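Local coordinates for protein mnemiopsin 1 (Mnemiopsis leidyi, PDB 5VP3) that probably emits light when calcium binds, as a ctenophore photoprotein of the EF-hand family, and is seen here with cadmium in its EF-hand loops, at residues P180-V183 against H184-R187; F155-P158 against Q159-Y163; V67-D71 against E72-K76; P121-I124 against A125-S128. All coordinates share one frame; numbering follows the deposited sequence.

Contact 1 (P180-V183 against H184-R187); sequences PELV and HLFR. With NI (nickel (II) ion), chain F; CD (cadmium ion), chain D.
The F186 ring packs beside L182 along the exiting helix of an EF-hand, the one whose loop ends at E181. L182 and F186 lie side by side and point the same way. The methyl CD1 of L182 meets ring atom CE1 of F186 at 3.7 Å, and CG of L182 sits near ring atoms CD1 and CE1 of F186. The rings of Y131 and W190 also meet the F186 ring, both at steep angles, with planes at about 60° and 55°. With an alanine in place of F186, CD1 of L182 would probably lose its ring partner, and Y131 and W190 would lose the ring they pack on. The R187 guanidinium has V183 CG1 at its edge, near its plane. R187 also bends at its third torsion, and its NH1 makes a weak hydrogen bond to E192. The imidazole of H184 turns away from the helix and binds nickel through ND1, at 2.0 Å. Its CG is anti to the backbone N (chi1 172°), and this directs the ring outward. Underneath run four successive i to i+4 bonds; the shortest joins F186 N to L182 O at 2.7 Å. D170, T174, E178 and the backbone O of K176 complete the cadmium site of E181. E181 OE2 accepts a hydrogen bond from D172 N, while E181 OE1 binds the cadmium ion at 2.4 Å.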
ATOM      1  N   PRO A 180      -9.215  -3.205 -12.310  1.00 28.27           N
ATOM      2  CA  PRO A 180     -10.068  -2.674 -11.226  1.00 21.70           C
ATOM      3  C   PRO A 180     -10.251  -3.629 -10.078  1.00 23.34           C
ATOM      4  O   PRO A 180     -10.533  -3.211  -8.947  1.00 30.79           O
ATOM      5  CB  PRO A 180     -11.406  -2.394 -11.931  1.00 32.99           C
ATOM      6  CG  PRO A 180     -11.077  -2.343 -13.408  1.00 31.19           C
ATOM      7  CD  PRO A 180      -9.942  -3.313 -13.586  1.00 34.54           C
ATOM      8  N   GLU A 181     -10.090  -4.906 -10.309  1.00 29.12           N
ATOM      9  CA  GLU A 181     -10.271  -5.823  -9.216  1.00 24.67           C
ATOM     10  C   GLU A 181      -9.018  -5.904  -8.367  1.00 23.14           C
ATOM     11  O   GLU A 181      -9.105  -6.212  -7.177  1.00 22.70           O
ATOM     12  CB  GLU A 181     -10.656  -7.195  -9.751  1.00 27.62           C
ATOM     13  CG  GLU A 181     -11.977  -7.189 -10.545  1.00 26.84           C
ATOM     14  CD  GLU A 181     -12.319  -8.534 -11.138  1.00 24.29           C
ATOM     15  OE1 GLU A 181     -11.345  -9.259 -11.404  1.00 24.67           O
ATOM     16  OE2 GLU A 181     -13.540  -8.885 -11.257  1.00 22.20           O
ATOM     17  N   LEU A 182      -7.851  -5.679  -8.956  1.00 25.31           N
ATOM     18  CA  LEU A 182      -6.665  -5.646  -8.119  1.00 27.94           C
ATOM     19  C   LEU A 182      -6.647  -4.342  -7.325  1.00 27.60           C
ATOM     20  O   LEU A 182      -6.267  -4.336  -6.150  1.00 28.55           O
ATOM     21  CB  LEU A 182      -5.402  -5.816  -8.958  1.00 22.55           C
ATOM     22  CG  LEU A 182      -4.099  -5.943  -8.169  1.00 23.94           C
ATOM     23  CD1 LEU A 182      -3.963  -7.230  -7.424  1.00 27.29           C
ATOM     24  CD2 LEU A 182      -2.867  -5.752  -9.021  1.00 23.52           C
ATOM     25  N   VAL A 183      -7.150  -3.253  -7.920  1.00 30.57           N
ATOM     26  CA  VAL A 183      -7.336  -2.033  -7.144  1.00 31.43           C
ATOM     27  C   VAL A 183      -8.197  -2.333  -5.931  1.00 29.76           C
ATOM     28  O   VAL A 183      -7.826  -2.035  -4.784  1.00 26.84           O
ATOM     29  CB  VAL A 183      -7.960  -0.922  -8.011  1.00 30.45           C
ATOM     30  CG1 VAL A 183      -8.359   0.287  -7.158  1.00 38.27           C
ATOM     31  CG2 VAL A 183      -7.012  -0.500  -9.052  1.00 25.81           C
ATOM     32  N   HIS A 184      -9.354  -2.942  -6.158  1.00 24.12           N
ATOM     33  CA  HIS A 184     -10.222  -3.273  -5.038  1.00 27.11           C
ATOM     34  C   HIS A 184      -9.427  -4.010  -3.966  1.00 33.37           C
ATOM     35  O   HIS A 184      -9.504  -3.686  -2.772  1.00 27.68           O
ATOM     36  CB  HIS A 184     -11.422  -4.117  -5.517  1.00 29.31           C
ATOM     37  CG  HIS A 184     -12.267  -4.670  -4.400  1.00 34.01           C
ATOM     38  ND1 HIS A 184     -13.484  -4.123  -4.040  1.00 52.63           N
ATOM     39  CD2 HIS A 184     -12.066  -5.716  -3.555  1.00 41.93           C
ATOM     40  CE1 HIS A 184     -13.995  -4.808  -3.031  1.00 41.88           C
ATOM     41  NE2 HIS A 184     -13.150  -5.777  -2.710  1.00 39.33           N
ATOM     42  N   LEU A 185      -8.659  -5.020  -4.382  1.00 32.64           N
ATOM     43  CA  LEU A 185      -7.882  -5.835  -3.445  1.00 28.20           C
ATOM     44  C   LEU A 185      -6.844  -5.008  -2.705  1.00 28.66           C
ATOM     45  O   LEU A 185      -6.648  -5.163  -1.491  1.00 27.69           O
ATOM     46  CB  LEU A 185      -7.202  -6.940  -4.234  1.00 29.69           C
ATOM     47  CG  LEU A 185      -6.625  -8.099  -3.465  1.00 43.61           C
ATOM     48  CD1 LEU A 185      -6.546  -9.287  -4.421  1.00 44.84           C
ATOM     49  CD2 LEU A 185      -5.232  -7.774  -2.905  1.00 57.38           C
ATOM     50  N   PHE A 186      -6.158  -4.124  -3.427  1.00 23.60           N
ATOM     51  CA  PHE A 186      -5.103  -3.303  -2.825  1.00 29.81           C
ATOM     52  C   PHE A 186      -5.675  -2.245  -1.891  1.00 33.17           C
ATOM     53  O   PHE A 186      -5.037  -1.873  -0.905  1.00 28.73           O
ATOM     54  CB  PHE A 186      -4.261  -2.646  -3.936  1.00 23.61           C
ATOM     55  CG  PHE A 186      -2.995  -3.421  -4.303  1.00 23.80           C
ATOM     56  CD1 PHE A 186      -3.024  -4.770  -4.601  1.00 26.63           C
ATOM     57  CD2 PHE A 186      -1.798  -2.784  -4.388  1.00 24.33           C
ATOM     58  CE1 PHE A 186      -1.857  -5.450  -4.943  1.00 26.57           C
ATOM     59  CE2 PHE A 186      -0.653  -3.461  -4.723  1.00 36.22           C
ATOM     60  CZ  PHE A 186      -0.695  -4.803  -4.998  1.00 23.26           C
ATOM     61  N   ARG A 187      -6.853  -1.754  -2.169  1.00 27.89           N
ATOM     62  CA  ARG A 187      -7.499  -0.863  -1.253  1.00 36.29           C
ATOM     63  C   ARG A 187      -7.723  -1.535   0.089  1.00 32.54           C
ATOM     64  O   ARG A 187      -7.493  -0.956   1.082  1.00 33.94           O
ATOM     65  CB  ARG A 187      -8.795  -0.300  -1.791  1.00 26.29           C
ATOM     66  CG  ARG A 187      -8.658   0.573  -2.990  1.00 33.26           C
ATOM     67  CD  ARG A 187      -9.908   1.330  -3.345  1.00 32.83           C
ATOM     68  NE  ARG A 187      -9.525   2.661  -3.605  1.00 59.22           N
ATOM     69  CZ  ARG A 187      -9.811   3.670  -2.836  1.00 46.07           C
ATOM     70  NH1 ARG A 187     -10.574   3.516  -1.804  1.00 43.76           N
ATOM     71  NH2 ARG A 187      -9.330   4.826  -3.165  1.00 52.61           N
TER
HETATM   72 NI    NI F 305     -14.801  -2.944  -5.062  1.00 36.59          NI
HETATM   73 CD    CD D 303     -12.208 -10.900 -12.856  1.00 26.20          CD

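Contact 2 (F155-P158 against Q159-Y163)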
ATOM      1  N   PHE A 155       5.571 -11.401   0.118  1.00 37.51           N
ATOM      2  CA  PHE A 155       5.227 -10.629   1.302  1.00 40.89           C
ATOM      3  C   PHE A 155       5.157 -11.456   2.582  1.00 41.24           C
ATOM      4  O   PHE A 155       4.672 -10.948   3.593  1.00 43.20           O
ATOM      5  CB  PHE A 155       3.904  -9.920   1.101  1.00 40.81           C
ATOM      6  CG  PHE A 155       4.037  -8.635   0.393  1.00 47.88           C
ATOM      7  CD1 PHE A 155       4.523  -7.513   1.049  1.00 54.71           C
ATOM      8  CD2 PHE A 155       3.693  -8.546  -0.927  1.00 40.86           C
ATOM      9  CE1 PHE A 155       4.643  -6.323   0.394  1.00 55.42           C
ATOM     10  CE2 PHE A 155       3.801  -7.363  -1.596  1.00 47.85           C
ATOM     11  CZ  PHE A 155       4.282  -6.246  -0.942  1.00 56.15           C
ATOM     12  N   ASP A 156       5.604 -12.710   2.569  1.00 41.88           N
ATOM     13  CA  ASP A 156       5.514 -13.546   3.771  1.00 64.61           C
ATOM     14  C   ASP A 156       4.072 -13.654   4.258  1.00 60.79           C
ATOM     15  O   ASP A 156       3.806 -13.674   5.461  1.00 71.66           O
ATOM     16  CB  ASP A 156       6.391 -13.018   4.909  1.00 66.65           C
ATOM     17  CG  ASP A 156       7.855 -13.255   4.674  1.00 65.39           C
ATOM     18  OD1 ASP A 156       8.187 -13.901   3.650  1.00 69.68           O
ATOM     19  OD2 ASP A 156       8.664 -12.791   5.516  1.00 73.18           O
ATOM     20  N   VAL A 157       3.136 -13.676   3.320  1.00 50.01           N
ATOM     21  CA  VAL A 157       1.757 -14.058   3.611  1.00 51.44           C
ATOM     22  C   VAL A 157       1.633 -15.506   3.154  1.00 57.24           C
ATOM     23  O   VAL A 157       2.230 -15.877   2.127  1.00 47.74           O
ATOM     24  CB  VAL A 157       0.741 -13.144   2.903  1.00 56.36           C
ATOM     25  CG1 VAL A 157      -0.673 -13.532   3.266  1.00 63.22           C
ATOM     26  CG2 VAL A 157       0.996 -11.680   3.254  1.00 42.29           C
ATOM     27  N   PRO A 158       0.915 -16.361   3.887  1.00 61.17           N
ATOM     28  CA  PRO A 158       0.762 -17.756   3.452  1.00 54.19           C
ATOM     29  C   PRO A 158       0.010 -17.821   2.133  1.00 51.79           C
ATOM     30  O   PRO A 158      -1.011 -17.154   1.952  1.00 53.39           O
ATOM     31  CB  PRO A 158      -0.040 -18.400   4.588  1.00 57.23           C
ATOM     32  CG  PRO A 158       0.008 -17.422   5.712  1.00 56.53           C
ATOM     33  CD  PRO A 158       0.140 -16.085   5.103  1.00 63.61           C
ATOM     34  N   GLN A 159       0.515 -18.649   1.213  1.00 46.88           N
ATOM     35  CA  GLN A 159       0.020 -18.632  -0.158  1.00 50.51           C
ATOM     36  C   GLN A 159      -1.464 -18.984  -0.242  1.00 59.45           C
ATOM     37  O   GLN A 159      -2.100 -18.693  -1.260  1.00 64.83           O
ATOM     38  CB  GLN A 159       0.859 -19.579  -1.020  1.00 46.63           C
ATOM     39  CG  GLN A 159       2.294 -19.120  -1.129  1.00 52.35           C
ATOM     40  CD  GLN A 159       3.070 -19.737  -2.285  1.00 57.83           C
ATOM     41  OE1 GLN A 159       2.497 -20.198  -3.272  1.00 55.47           O
ATOM     42  NE2 GLN A 159       4.395 -19.737  -2.165  1.00 66.24           N
ATOM     43  N   GLU A 160      -2.031 -19.580   0.811  1.00 62.00           N
ATOM     44  CA  GLU A 160      -3.462 -19.862   0.862  1.00 60.26           C
ATOM     45  C   GLU A 160      -4.319 -18.621   1.121  1.00 59.74           C
ATOM     46  O   GLU A 160      -5.526 -18.654   0.853  1.00 58.70           O
ATOM     47  CB  GLU A 160      -3.751 -20.926   1.939  1.00 79.33           C
ATOM     48  CG  GLU A 160      -3.217 -20.620   3.355  1.00 90.12           C
ATOM     49  CD  GLU A 160      -3.225 -21.844   4.284  1.00102.73           C
ATOM     50  OE1 GLU A 160      -4.173 -22.663   4.207  1.00102.04           O
ATOM     51  OE2 GLU A 160      -2.272 -21.987   5.088  1.00 91.99           O
ATOM     52  N   ALA A 161      -3.755 -17.533   1.650  1.00 47.02           N
ATOM     53  CA  ALA A 161      -4.534 -16.303   1.709  1.00 41.36           C
ATOM     54  C   ALA A 161      -4.945 -15.846   0.308  1.00 62.75           C
ATOM     55  O   ALA A 161      -5.987 -15.203   0.143  1.00 63.00           O
ATOM     56  CB  ALA A 161      -3.746 -15.201   2.413  1.00 57.05           C
ATOM     57  N   ALA A 162      -4.157 -16.192  -0.715  1.00 49.29           N
ATOM     58  CA  ALA A 162      -4.447 -15.726  -2.066  1.00 55.57           C
ATOM     59  C   ALA A 162      -5.826 -16.186  -2.524  1.00 55.06           C
ATOM     60  O   ALA A 162      -6.607 -15.394  -3.067  1.00 51.27           O
ATOM     61  CB  ALA A 162      -3.367 -16.209  -3.036  1.00 45.86           C
ATOM     62  N   TYR A 163      -6.143 -17.471  -2.321  1.00 57.89           N
ATOM     63  CA  TYR A 163      -7.419 -18.006  -2.794  1.00 53.90           C
ATOM     64  C   TYR A 163      -8.589 -17.211  -2.231  1.00 47.25           C
ATOM     65  O   TYR A 163      -9.543 -16.903  -2.954  1.00 48.75           O
ATOM     66  CB  TYR A 163      -7.535 -19.496  -2.444  1.00 50.36           C
ATOM     67  CG  TYR A 163      -6.518 -20.351  -3.185  1.00 63.59           C
ATOM     68  CD1 TYR A 163      -6.715 -20.719  -4.527  1.00 57.70           C
ATOM     69  CD2 TYR A 163      -5.351 -20.778  -2.550  1.00 64.25           C
ATOM     70  CE1 TYR A 163      -5.771 -21.498  -5.205  1.00 52.53           C
ATOM     71  CE2 TYR A 163      -4.409 -21.554  -3.212  1.00 60.17           C
ATOM     72  CZ  TYR A 163      -4.616 -21.908  -4.534  1.00 58.35           C
ATOM     73  OH  TYR A 163      -3.656 -22.675  -5.169  1.00 74.47           O
TER
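V157 and A161 touch through methyl groups: CG1 of V157 meets CB of A161 at 3.6 Å. V157 has CG1 anti to its own nitrogen (chi1 -178°), which carries this methyl forward to the start of the next helix. The same A161 CB also lies 3.4 Å from P158 O. That carbonyl is the polar centre of the contact. It accepts a hydrogen bond from A161 N at 2.8 Å, with an N-H...O angle of 154°. The donor stands above the carbonyl plane. This bond closes a type I beta turn from P158 to A161. CB of P158 and CG of E160 brush at 4.1 Å, and both residues are exposed. A162 N bonds to Q159 O at 3.3 Å, one step further along.

The chain here links two EF-hands. Helix 145-154 leaves one metal loop, and helix 161-169 leads into the next. The first helix ends in a Schellman motif, with D156 as the C-prime residue at positive phi. V157 N reaches back to M152 O and D156 N to K153 O. This turns the chain before V157 and sets up its approach to A161.

Further out, OD1 of D156 forms a salt bridge with R62, tying the linker to helix 53-66. Q159 lies on K149 and K153, and A162 lies on K149 and M152. Both pack the new turn back onto helix 145-154. Near the start of helix 161-169, Y163 OH hydrogen-bonds to K149 NZ on helix 145-154.

Contact 3 (V67-D71 against E72-K76)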
ATOM      1  N   VAL A  67       9.632 -13.103 -10.214  1.00 37.06           N
ATOM      2  CA  VAL A  67       9.026 -13.044 -11.527  1.00 33.73           C
ATOM      3  C   VAL A  67      10.121 -12.622 -12.486  1.00 30.96           C
ATOM      4  O   VAL A  67      11.261 -12.425 -12.080  1.00 34.12           O
ATOM      5  CB  VAL A  67       7.829 -12.069 -11.587  1.00 31.16           C
ATOM      6  CG1 VAL A  67       6.771 -12.441 -10.541  1.00 33.89           C
ATOM      7  CG2 VAL A  67       8.277 -10.628 -11.387  1.00 28.17           C
ATOM      8  N   ASN A  68       9.764 -12.453 -13.757  0.55 31.47           N
ATOM      9  CA  ASN A  68      10.706 -11.947 -14.756  0.55 35.22           C
ATOM     10  C   ASN A  68      10.036 -10.771 -15.459  0.55 34.56           C
ATOM     11  O   ASN A  68       9.607 -10.843 -16.615  0.55 32.76           O
ATOM     12  CB  ASN A  68      11.143 -13.052 -15.706  0.55 35.75           C
ATOM     13  CG  ASN A  68      12.132 -13.998 -15.054  0.55 31.18           C
ATOM     14  OD1 ASN A  68      13.238 -13.591 -14.678  0.55 37.65           O
ATOM     15  ND2 ASN A  68      11.741 -15.252 -14.894  0.55 38.93           N
ATOM     16  N   ALA A  69       9.976  -9.654 -14.746  1.00 34.99           N
ATOM     17  CA  ALA A  69       9.295  -8.471 -15.232  1.00 30.33           C
ATOM     18  C   ALA A  69      10.261  -7.644 -16.047  1.00 27.29           C
ATOM     19  O   ALA A  69      11.480  -7.765 -15.928  1.00 32.58           O
ATOM     20  CB  ALA A  69       8.747  -7.656 -14.060  1.00 26.21           C
ATOM     21  N   THR A  70       9.715  -6.780 -16.874  1.00 30.60           N
ATOM     22  CA  THR A  70      10.620  -5.921 -17.606  1.00 37.51           C
ATOM     23  C   THR A  70      11.231  -4.871 -16.693  1.00 35.61           C
ATOM     24  O   THR A  70      10.665  -4.487 -15.662  1.00 29.38           O
ATOM     25  CB  THR A  70       9.913  -5.203 -18.742  1.00 36.05           C
ATOM     26  OG1 THR A  70       8.966  -4.279 -18.199  1.00 36.60           O
ATOM     27  CG2 THR A  70       9.245  -6.235 -19.641  1.00 36.52           C
ATOM     28  N   ASP A  71      12.384  -4.369 -17.124  1.00 32.31           N
ATOM     29  CA  ASP A  71      13.094  -3.362 -16.349  1.00 38.10           C
ATOM     30  C   ASP A  71      12.213  -2.142 -16.121  1.00 29.45           C
ATOM     31  O   ASP A  71      12.212  -1.567 -15.023  1.00 32.70           O
ATOM     32  CB  ASP A  71      14.405  -2.973 -17.049  1.00 34.39           C
ATOM     33  CG  ASP A  71      15.367  -4.156 -17.194  1.00 38.43           C
ATOM     34  OD1 ASP A  71      15.327  -5.072 -16.333  1.00 38.50           O
ATOM     35  OD2 ASP A  71      16.171  -4.163 -18.158  1.00 48.14           O
ATOM     36  N   GLU A  72      11.428  -1.745 -17.133  1.00 27.92           N
ATOM     37  CA  GLU A  72      10.571  -0.581 -16.966  1.00 30.97           C
ATOM     38  C   GLU A  72       9.376  -0.906 -16.084  1.00 35.40           C
ATOM     39  O   GLU A  72       8.912  -0.066 -15.324  1.00 37.37           O
ATOM     40  CB  GLU A  72      10.087  -0.084 -18.322  1.00 35.32           C
ATOM     41  CG  GLU A  72      11.228   0.200 -19.275  1.00 65.17           C
ATOM     42  CD  GLU A  72      10.834   0.016 -20.733  1.00 95.44           C
ATOM     43  OE1 GLU A  72      10.213  -1.018 -21.056  1.00 88.46           O
ATOM     44  OE2 GLU A  72      11.137   0.901 -21.562  1.00102.54           O
ATOM     45  N   GLN A  73       8.839  -2.111 -16.178  1.00 37.97           N
ATOM     46  CA  GLN A  73       7.813  -2.470 -15.210  1.00 35.19           C
ATOM     47  C   GLN A  73       8.339  -2.356 -13.792  1.00 23.70           C
ATOM     48  O   GLN A  73       7.656  -1.835 -12.905  1.00 28.43           O
ATOM     49  CB  GLN A  73       7.355  -3.883 -15.469  1.00 33.75           C
ATOM     50  CG  GLN A  73       6.240  -3.839 -16.409  1.00 41.56           C
ATOM     51  CD  GLN A  73       6.129  -5.057 -17.198  1.00 40.58           C
ATOM     52  OE1 GLN A  73       6.726  -6.134 -16.881  1.00 29.91           O
ATOM     53  NE2 GLN A  73       5.419  -4.901 -18.310  1.00 39.65           N
ATOM     54  N   VAL A  74       9.566  -2.829 -13.570  1.00 22.17           N
ATOM     55  CA  VAL A  74      10.134  -2.858 -12.228  1.00 27.38           C
ATOM     56  C   VAL A  74      10.347  -1.445 -11.741  1.00 32.17           C
ATOM     57  O   VAL A  74      10.085  -1.124 -10.569  1.00 22.46           O
ATOM     58  CB  VAL A  74      11.454  -3.664 -12.213  1.00 29.28           C
ATOM     59  CG1 VAL A  74      12.188  -3.513 -10.882  1.00 30.45           C
ATOM     60  CG2 VAL A  74      11.192  -5.140 -12.429  1.00 34.67           C
ATOM     61  N   GLU A  75      10.774  -0.564 -12.650  1.00 29.02           N
ATOM     62  CA  GLU A  75      11.017   0.822 -12.281  1.00 35.70           C
ATOM     63  C   GLU A  75       9.701   1.538 -11.965  1.00 26.51           C
ATOM     64  O   GLU A  75       9.630   2.324 -11.022  1.00 30.12           O
ATOM     65  CB  GLU A  75      11.807   1.505 -13.410  1.00 29.56           C
ATOM     66  CG  GLU A  75      11.938   2.998 -13.262  1.00 29.82           C
ATOM     67  CD  GLU A  75      12.783   3.456 -12.047  1.00 36.95           C
ATOM     68  OE1 GLU A  75      13.579   2.667 -11.428  1.00 27.21           O
ATOM     69  OE2 GLU A  75      12.639   4.648 -11.720  1.00 32.78           O
ATOM     70  N   LYS A  76       8.642   1.260 -12.720  1.00 28.72           N
ATOM     71  CA  LYS A  76       7.320   1.780 -12.357  1.00 25.45           C
ATOM     72  C   LYS A  76       6.875   1.327 -10.967  1.00 25.18           C
ATOM     73  O   LYS A  76       6.240   2.100 -10.235  1.00 29.02           O
ATOM     74  CB  LYS A  76       6.269   1.352 -13.385  1.00 31.85           C
ATOM     75  CG  LYS A  76       6.358   2.082 -14.696  1.00 39.60           C
ATOM     76  CD  LYS A  76       6.192   3.616 -14.523  1.00 58.96           C
ATOM     77  CE  LYS A  76       6.285   4.386 -15.854  1.00 56.42           C
ATOM     78  NZ  LYS A  76       5.226   3.925 -16.810  1.00 70.71           N
TER
HETATM   79  O   HOH W   1       7.771  -3.153 -20.095  1.00 45.11           O
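T70 and Q73 grip each other by two hydrogen bonds, and this is the tight side of the contact. Q73 N donates to T70 OG1 at 3.0 Å. In return, T70 N donates to Q73 OE1 at 3.1 Å, with a fairly straight N-H...O angle of 164°. That donor stands well above the plane of the side-chain amide. The threonine hydroxyl lies between its own N and carbonyl carbon (chi1 67°), turned back toward the helix end. The Q73 side chain crosses T70 obliquely, and its amide carbon CD comes 3.1 Å from T70 OG1. Next to the polar pair, CB of A69 packs on CG2 of V74 at 3.9 Å.

This is a capping box, with T70 as the N-cap of helix 71-87. It uses Q73 N, an amide that has no earlier carbonyl of the helix to bond to. The backbone bonds follow at once, with V74 N to T70 O at 2.9 Å. A69 and Q73 also face helix 123-135, where both touch V134. A thiocyanate ion, probably from the crystallisation liquor, sits by the Q73 side chain.

The other side is loose and wet. A water lies 2.5 Å from T70 OG1 and gives only a weak bond to E72 OE1, at 3.4 Å. D71 and E72 are exposed. E75 turns away from the cap, and its carboxylate forms a salt bridge with R78.

Contact 4 (P121-I124 against A125-S128)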
ATOM      1  N   PRO A 121      -5.759  11.663  -9.187  1.00 35.14           N
ATOM      2  CA  PRO A 121      -5.487  10.210  -9.221  1.00 38.42           C
ATOM      3  C   PRO A 121      -5.240   9.630  -7.835  1.00 27.91           C
ATOM      4  O   PRO A 121      -4.570  10.243  -6.999  1.00 30.79           O
ATOM      5  CB  PRO A 121      -4.224  10.104 -10.088  1.00 41.01           C
ATOM      6  CG  PRO A 121      -4.183  11.377 -10.868  1.00 47.60           C
ATOM      7  CD  PRO A 121      -4.765  12.430  -9.955  1.00 29.74           C
ATOM      8  N   SER A 122      -5.792   8.445  -7.604  1.00 21.86           N
ATOM      9  CA  SER A 122      -5.604   7.720  -6.347  1.00 26.17           C
ATOM     10  C   SER A 122      -4.196   7.147  -6.280  1.00 28.56           C
ATOM     11  O   SER A 122      -3.690   6.579  -7.253  1.00 27.02           O
ATOM     12  CB  SER A 122      -6.599   6.571  -6.223  1.00 32.33           C
ATOM     13  OG  SER A 122      -6.168   5.595  -5.258  1.00 31.37           O
ATOM     14  N   LEU A 123      -3.556   7.269  -5.128  1.00 26.93           N
ATOM     15  CA  LEU A 123      -2.211   6.711  -5.063  1.00 24.33           C
ATOM     16  C   LEU A 123      -2.269   5.226  -4.802  1.00 24.64           C
ATOM     17  O   LEU A 123      -1.322   4.510  -5.152  1.00 24.59           O
ATOM     18  CB  LEU A 123      -1.360   7.407  -4.002  1.00 25.15           C
ATOM     19  CG  LEU A 123      -1.183   8.909  -4.234  1.00 31.21           C
ATOM     20  CD1 LEU A 123      -0.344   9.547  -3.137  1.00 30.40           C
ATOM     21  CD2 LEU A 123      -0.525   9.148  -5.573  1.00 31.36           C
ATOM     22  N   ILE A 124      -3.381   4.744  -4.257  1.00 25.42           N
ATOM     23  CA  ILE A 124      -3.559   3.302  -4.122  1.00 28.54           C
ATOM     24  C   ILE A 124      -3.689   2.668  -5.490  1.00 27.43           C
ATOM     25  O   ILE A 124      -3.170   1.582  -5.724  1.00 24.72           O
ATOM     26  CB  ILE A 124      -4.785   2.954  -3.273  1.00 33.92           C
ATOM     27  CG1 ILE A 124      -4.607   3.444  -1.843  1.00 30.63           C
ATOM     28  CG2 ILE A 124      -4.998   1.421  -3.296  1.00 31.17           C
ATOM     29  CD1 ILE A 124      -5.849   3.221  -0.960  1.00 41.10           C
ATOM     30  N   ALA A 125      -4.419   3.323  -6.401  1.00 29.31           N
ATOM     31  CA  ALA A 125      -4.565   2.795  -7.756  1.00 25.88           C
ATOM     32  C   ALA A 125      -3.246   2.823  -8.491  1.00 26.83           C
ATOM     33  O   ALA A 125      -2.932   1.903  -9.249  1.00 33.32           O
ATOM     34  CB  ALA A 125      -5.614   3.594  -8.531  1.00 31.99           C
ATOM     35  N   LEU A 126      -2.466   3.882  -8.298  1.00 23.78           N
ATOM     36  CA  LEU A 126      -1.116   3.925  -8.856  1.00 29.36           C
ATOM     37  C   LEU A 126      -0.287   2.719  -8.392  1.00 26.06           C
ATOM     38  O   LEU A 126       0.418   2.083  -9.186  1.00 30.12           O
ATOM     39  CB  LEU A 126      -0.430   5.250  -8.449  1.00 26.73           C
ATOM     40  CG  LEU A 126       1.095   5.362  -8.616  1.00 33.34           C
ATOM     41  CD1 LEU A 126       1.473   5.493 -10.084  1.00 46.99           C
ATOM     42  CD2 LEU A 126       1.654   6.526  -7.897  1.00 31.18           C
ATOM     43  N   LEU A 127      -0.316   2.419  -7.095  1.00 23.19           N
ATOM     44  CA  LEU A 127       0.455   1.282  -6.584  1.00 26.08           C
ATOM     45  C   LEU A 127      -0.059  -0.030  -7.169  1.00 24.47           C
ATOM     46  O   LEU A 127       0.718  -0.898  -7.574  1.00 22.42           O
ATOM     47  CB  LEU A 127       0.359   1.270  -5.065  1.00 23.99           C
ATOM     48  CG  LEU A 127       1.079   0.203  -4.257  1.00 28.33           C
ATOM     49  CD1 LEU A 127       2.525   0.448  -4.334  1.00 23.39           C
ATOM     50  CD2 LEU A 127       0.656   0.222  -2.810  1.00 26.04           C
ATOM     51  N   SER A 128      -1.374  -0.179  -7.259  1.00 25.46           N
ATOM     52  CA  SER A 128      -1.940  -1.431  -7.752  1.00 24.96           C
ATOM     53  C   SER A 128      -1.615  -1.642  -9.220  1.00 26.76           C
ATOM     54  O   SER A 128      -1.225  -2.748  -9.622  1.00 25.71           O
ATOM     55  CB  SER A 128      -3.453  -1.423  -7.520  1.00 28.53           C
ATOM     56  OG  SER A 128      -4.059  -2.586  -8.004  1.00 31.83           O
TER
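S122 reaches A125 because its OG is anti to its own backbone nitrogen (chi1 161°), which turns the hydroxyl toward the first turn of the helix. There OG accepts a hydrogen bond from A125 N at 3.1 Å, with an N-H...O angle of 162°. CB of S122 also rests near CB of A125, at 3.9 Å. The next pair is apolar. L123 has CG beside its nitrogen, while L126 has CG beside its carbonyl carbon. The two side chains then lie side by side and point the same way, and their CD2 methyls meet at 4.1 Å.

S122 is the N-cap of helix 123-135, which enters the EF-hand loop that begins at D136. Its carbonyl also takes part: L126 N donates to S122 O at 3.1 Å. The i to i+4 pattern continues with L127 N to L123 O at 3.0 Å and S128 N to I124 O at 2.9 Å. E112, on helix 101-117, adds a second layer to the cap. Its carboxylate bonds to S122 OG and to the backbone nitrogens of L123 and I124. A negative group at this helix start would be expected to suit the helix dipole. An alanine in place of S122 would probably leave A125 N without its capping acceptor and E112 without one of its partners.

I124 and L127 are buried. I124 packs on F84 and F108, and L127 on V81 and F84. S128, one turn on, faces L182, V183 and F186 of helix 179-190.

In the fold
Along the chain the order is contact 3, contact 4, contact 2, contact 1. Contacts 3 and 4 start helices 71-87 and 123-135. Contact 2 links helices 145-154 and 161-169, and contact 1 lies within helix 179-190. Contacts 1 and 4 have centres about 10 Å apart and touch at several points, among them CG of R187 against CG2 of I124 at 3.8 Å. This packs the first helix of the C-terminal EF-hand pair against its last. Contact 2 lies about 16 Å from contact 1, and contact 3 about 17 Å from contact 4 and 20 Å from contact 1, centre to centre. Helix 71-87 packs on helix 123-135, probably joining the pair to the rest.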